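Local coordinates for protein N-acylglucosamine 2-epimerase (Marinomonas mediterranea, PDB 5X32) that catalyses the reversible isomerization of D-mannose to D-fructose and, less efficiently, acts on D-lyxose, at residues D46-S54 with G95-G103. Numbering follows the deposited sequence.
Sequences DPNTRHLVS and GYVWLLDGG
The H51 ring meets the W98 indole edge to face, with its CE1 and NE2 over the ring and the two planes 68° apart. The ring centroids, imidazole to the six-membered ring, are 4.3 Å apart. W98 CG lies opposite the backbone N (chi1 -176°), which lays the indole alongside H51. ND1 of H51 points elsewhere: it accepts from V53 N at 2.9 Å, in the ring plane. This bond caps the helix that starts at L52 and helps to fix the rotation of the imidazole. W98 O sits over the centre of the same ring and takes the N-H of L52 at 3.1 Å. V53 CG2 touches the indole at CH2, 3.9 Å away. V53 is about 8 Å from H380, probably a catalytic proton donor/acceptor, side chain to side chain. With an alanine at W98, the H51 ring would probably lose its aromatic face and V53 CG2 its neighbour, opening a gap. L52 CD2 packs on Y96 CB at 3.8 Å, completing this close-packed end.

The strands 49-51 and 99-101 run antiparallel. R50 and L100 form the hydrogen-bonded pair, joined by R50 N to L100 O and L100 N to R50 O, both 2.9 Å. L99 CD1 lies against H51 CD2. By contrast, the N48 and G102 end is exposed and loose. There N48 CB lies against the D101 carboxylate, with no hydrogen bond between the two side chains. D46 instead grips its own loop, its OD1 accepting from the N-H groups of N48 and T49.

R50 turns its guanidinium to P47 O and to D29. The strand pair links loops at the ends of (alpha/alpha)6-barrel helices, 52-69 following directly on 49-51. Strand 49-51 is outermost in its sheet; W98 and L99 both face D107 of strand 104-111, a classic beta bulge. W98 stacks on H111. R50 and L100 pack on helix 72-89, W98 and V53 on Y113 of helix 112-127.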
ATOM      1  N   ASP A  46      -1.089  21.201   7.744  1.00 55.74           N
ATOM      2  CA  ASP A  46       0.363  21.376   7.697  1.00 57.89           C
ATOM      3  C   ASP A  46       0.790  21.363   6.229  1.00 58.78           C
ATOM      4  O   ASP A  46       1.007  20.274   5.655  1.00 51.43           O
ATOM      5  CB  ASP A  46       1.076  20.263   8.473  1.00 51.47           C
ATOM      6  CG  ASP A  46       2.591  20.401   8.454  1.00 61.91           C
ATOM      7  OD1 ASP A  46       3.137  21.099   7.560  1.00 59.78           O
ATOM      8  OD2 ASP A  46       3.244  19.782   9.333  1.00 57.82           O
ATOM      9  N   PRO A  47       1.005  22.568   5.648  1.00 59.29           N
ATOM     10  CA  PRO A  47       1.267  22.765   4.213  1.00 52.77           C
ATOM     11  C   PRO A  47       2.740  22.667   3.854  1.00 53.36           C
ATOM     12  O   PRO A  47       3.092  22.606   2.674  1.00 53.50           O
ATOM     13  CB  PRO A  47       0.781  24.189   3.967  1.00 53.33           C
ATOM     14  CG  PRO A  47       1.054  24.877   5.260  1.00 52.24           C
ATOM     15  CD  PRO A  47       0.795  23.852   6.342  1.00 57.07           C
ATOM     16  N   ASN A  48       3.593  22.566   4.859  1.00 53.45           N
ATOM     17  CA  ASN A  48       5.008  22.539   4.581  1.00 55.29           C
ATOM     18  C   ASN A  48       5.627  21.156   4.605  1.00 54.32           C
ATOM     19  O   ASN A  48       6.291  20.760   3.660  1.00 55.56           O
ATOM     20  CB  ASN A  48       5.733  23.430   5.589  1.00 60.44           C
ATOM     21  CG  ASN A  48       5.305  24.875   5.492  1.00 60.95           C
ATOM     22  OD1 ASN A  48       5.141  25.418   4.389  1.00 57.96           O
ATOM     23  ND2 ASN A  48       5.140  25.514   6.638  1.00 58.86           N
ATOM     24  N   THR A  49       5.353  20.393   5.651  1.00 58.28           N
ATOM     25  CA  THR A  49       5.994  19.103   5.785  1.00 53.73           C
ATOM     26  C   THR A  49       5.534  18.138   4.711  1.00 51.67           C
ATOM     27  O   THR A  49       4.347  17.944   4.489  1.00 53.20           O
ATOM     28  CB  THR A  49       5.730  18.526   7.165  1.00 54.87           C
ATOM     29  OG1 THR A  49       6.223  19.451   8.138  1.00 55.14           O
ATOM     30  CG2 THR A  49       6.448  17.193   7.345  1.00 53.99           C
ATOM     31  N   ARG A  50       6.501  17.537   4.039  1.00 48.80           N
ATOM     32  CA  ARG A  50       6.202  16.567   3.015  1.00 54.44           C
ATOM     33  C   ARG A  50       7.044  15.322   3.108  1.00 53.94           C
ATOM     34  O   ARG A  50       8.230  15.348   3.475  1.00 51.84           O
ATOM     35  CB  ARG A  50       6.307  17.194   1.632  1.00 55.29           C
ATOM     36  CG  ARG A  50       5.098  18.060   1.394  1.00 57.32           C
ATOM     37  CD  ARG A  50       5.292  19.108   0.372  1.00 64.31           C
ATOM     38  NE  ARG A  50       4.459  20.263   0.690  1.00 60.14           N
ATOM     39  CZ  ARG A  50       3.873  21.017  -0.225  1.00 55.26           C
ATOM     40  NH1 ARG A  50       4.008  20.717  -1.510  1.00 57.23           N
ATOM     41  NH2 ARG A  50       3.138  22.050   0.150  1.00 55.30           N
ATOM     42  N   HIS A  51       6.383  14.224   2.771  1.00 50.33           N
ATOM     43  CA  HIS A  51       6.955  12.901   2.917  1.00 53.99           C
ATOM     44  C   HIS A  51       6.939  12.191   1.582  1.00 52.71           C
ATOM     45  O   HIS A  51       5.958  12.262   0.836  1.00 52.24           O
ATOM     46  CB  HIS A  51       6.171  12.092   3.950  1.00 52.40           C
ATOM     47  CG  HIS A  51       6.872  10.857   4.411  1.00 53.22           C
ATOM     48  ND1 HIS A  51       7.118   9.786   3.579  1.00 54.70           N
ATOM     49  CD2 HIS A  51       7.367  10.517   5.624  1.00 55.37           C
ATOM     50  CE1 HIS A  51       7.762   8.849   4.252  1.00 49.86           C
ATOM     51  NE2 HIS A  51       7.920   9.264   5.496  1.00 53.08           N
ATOM     52  N   LEU A  52       8.019  11.472   1.308  1.00 52.69           N
ATOM     53  CA  LEU A  52       8.164  10.779   0.046  1.00 55.06           C
ATOM     54  C   LEU A  52       6.969   9.849  -0.217  1.00 48.75           C
ATOM     55  O   LEU A  52       6.479   9.783  -1.351  1.00 43.25           O
ATOM     56  CB  LEU A  52       9.459   9.973   0.049  1.00 56.00           C
ATOM     57  CG  LEU A  52       9.799   9.215  -1.225  1.00 51.20           C
ATOM     58  CD1 LEU A  52      10.005  10.220  -2.384  1.00 49.96           C
ATOM     59  CD2 LEU A  52      10.998   8.348  -0.976  1.00 41.74           C
ATOM     60  N   VAL A  53       6.470   9.187   0.832  1.00 44.15           N
ATOM     61  CA  VAL A  53       5.376   8.222   0.669  1.00 43.24           C
ATOM     62  C   VAL A  53       4.083   8.912   0.197  1.00 48.96           C
ATOM     63  O   VAL A  53       3.394   8.390  -0.675  1.00 46.60           O
ATOM     64  CB  VAL A  53       5.132   7.404   1.983  1.00 54.07           C
ATOM     65  CG1 VAL A  53       3.911   6.477   1.870  1.00 49.61           C
ATOM     66  CG2 VAL A  53       6.357   6.582   2.319  1.00 48.47           C
ATOM     67  N   SER A  54       3.771  10.109   0.694  1.00 52.15           N
ATOM     68  CA  SER A  54       2.594  10.795   0.152  1.00 51.30           C
ATOM     69  C   SER A  54       2.883  11.415  -1.217  1.00 49.28           C
ATOM     70  O   SER A  54       1.995  11.468  -2.082  1.00 45.92           O
ATOM     71  CB  SER A  54       2.078  11.884   1.100  1.00 51.75           C
ATOM     72  OG  SER A  54       1.478  11.343   2.267  1.00 62.04           O
ATOM     73  N   GLY A  95      19.404   9.037  -4.506  1.00 75.97           N
ATOM     74  CA  GLY A  95      18.484   8.662  -3.448  1.00 75.19           C
ATOM     75  C   GLY A  95      17.390   9.706  -3.360  1.00 72.39           C
ATOM     76  O   GLY A  95      17.475  10.744  -4.014  1.00 66.99           O
ATOM     77  N   TYR A  96      16.363   9.437  -2.555  1.00 73.65           N
ATOM     78  CA  TYR A  96      15.240  10.360  -2.433  1.00 58.91           C
ATOM     79  C   TYR A  96      15.083  10.863  -1.019  1.00 55.81           C
ATOM     80  O   TYR A  96      15.200  10.105  -0.058  1.00 53.86           O
ATOM     81  CB  TYR A  96      13.944   9.702  -2.894  1.00 49.60           C
ATOM     82  CG  TYR A  96      13.907   9.469  -4.386  1.00 59.89           C
ATOM     83  CD1 TYR A  96      14.656   8.446  -4.971  1.00 57.88           C
ATOM     84  CD2 TYR A  96      13.126  10.266  -5.213  1.00 56.44           C
ATOM     85  CE1 TYR A  96      14.630   8.225  -6.334  1.00 55.73           C
ATOM     86  CE2 TYR A  96      13.088  10.049  -6.582  1.00 59.64           C
ATOM     87  CZ  TYR A  96      13.842   9.023  -7.137  1.00 56.27           C
ATOM     88  OH  TYR A  96      13.809   8.796  -8.496  1.00 55.30           O
ATOM     89  N   VAL A  97      14.836  12.165  -0.908  1.00 56.32           N
ATOM     90  CA  VAL A  97      14.591  12.797   0.377  1.00 55.37           C
ATOM     91  C   VAL A  97      13.336  12.168   1.019  1.00 53.94           C
ATOM     92  O   VAL A  97      12.266  12.096   0.401  1.00 51.40           O
ATOM     93  CB  VAL A  97      14.436  14.327   0.210  1.00 54.63           C
ATOM     94  CG1 VAL A  97      14.079  14.993   1.536  1.00 49.71           C
ATOM     95  CG2 VAL A  97      15.724  14.916  -0.353  1.00 56.60           C
ATOM     96  N   TRP A  98      13.500  11.672   2.241  1.00 51.11           N
ATOM     97  CA  TRP A  98      12.441  10.964   2.956  1.00 54.30           C
ATOM     98  C   TRP A  98      11.473  11.975   3.545  1.00 58.68           C
ATOM     99  O   TRP A  98      10.249  11.835   3.419  1.00 56.90           O
ATOM    100  CB  TRP A  98      13.064  10.067   4.029  1.00 54.20           C
ATOM    101  CG  TRP A  98      12.144   9.187   4.828  1.00 58.72           C
ATOM    102  CD1 TRP A  98      11.858   9.284   6.168  1.00 54.68           C
ATOM    103  CD2 TRP A  98      11.398   8.064   4.343  1.00 56.76           C
ATOM    104  NE1 TRP A  98      11.005   8.284   6.539  1.00 54.92           N
ATOM    105  CE2 TRP A  98      10.701   7.521   5.440  1.00 55.80           C
ATOM    106  CE3 TRP A  98      11.259   7.459   3.091  1.00 51.61           C
ATOM    107  CZ2 TRP A  98       9.870   6.413   5.320  1.00 46.72           C
ATOM    108  CZ3 TRP A  98      10.428   6.364   2.976  1.00 52.22           C
ATOM    109  CH2 TRP A  98       9.742   5.854   4.087  1.00 55.30           C
ATOM    110  N   LEU A  99      12.021  13.022   4.155  1.00 58.47           N
ATOM    111  CA  LEU A  99      11.152  14.031   4.748  1.00 54.80           C
ATOM    112  C   LEU A  99      11.705  15.443   4.568  1.00 55.11           C
ATOM    113  O   LEU A  99      12.905  15.678   4.747  1.00 51.70           O
ATOM    114  CB  LEU A  99      10.968  13.740   6.234  1.00 52.71           C
ATOM    115  CG  LEU A  99       9.734  14.379   6.851  1.00 55.99           C
ATOM    116  CD1 LEU A  99       8.477  13.678   6.334  1.00 55.03           C
ATOM    117  CD2 LEU A  99       9.810  14.363   8.356  1.00 59.10           C
ATOM    118  N   LEU A 100      10.834  16.405   4.290  1.00 57.17           N
ATOM    119  CA  LEU A 100      11.322  17.751   4.003  1.00 56.03           C
ATOM    120  C   LEU A 100      10.336  18.844   4.402  1.00 60.27           C
ATOM    121  O   LEU A 100       9.126  18.633   4.395  1.00 61.89           O
ATOM    122  CB  LEU A 100      11.675  17.850   2.507  1.00 49.97           C
ATOM    123  CG  LEU A 100      10.558  17.606   1.482  1.00 50.61           C
ATOM    124  CD1 LEU A 100       9.704  18.861   1.236  1.00 57.63           C
ATOM    125  CD2 LEU A 100      11.084  17.045   0.171  1.00 42.76           C
ATOM    126  N   ASP A 101      10.863  20.021   4.727  1.00 62.14           N
ATOM    127  CA  ASP A 101      10.053  21.203   5.039  1.00 60.65           C
ATOM    128  C   ASP A 101      10.558  22.352   4.190  1.00 63.60           C
ATOM    129  O   ASP A 101      11.660  22.847   4.419  1.00 62.35           O
ATOM    130  CB  ASP A 101      10.151  21.566   6.533  1.00 63.79           C
ATOM    131  CG  ASP A 101       9.243  22.745   6.934  1.00 71.32           C
ATOM    132  OD1 ASP A 101       8.892  23.563   6.058  1.00 75.26           O
ATOM    133  OD2 ASP A 101       8.903  22.878   8.139  1.00 73.23           O
ATOM    134  N   GLY A 102       9.744  22.784   3.232  1.00 61.75           N
ATOM    135  CA  GLY A 102      10.136  23.830   2.313  1.00 57.77           C
ATOM    136  C   GLY A 102      11.415  23.505   1.562  1.00 65.28           C
ATOM    137  O   GLY A 102      11.537  22.449   0.930  1.00 65.21           O
ATOM    138  N   GLY A 103      12.393  24.400   1.646  1.00 56.86           N
ATOM    139  CA  GLY A 103      13.632  24.178   0.941  1.00 55.21           C
ATOM    140  C   GLY A 103      14.625  23.393   1.771  1.00 60.73           C
ATOM    141  O   GLY A 103      15.739  23.130   1.322  1.00 75.43           O
TER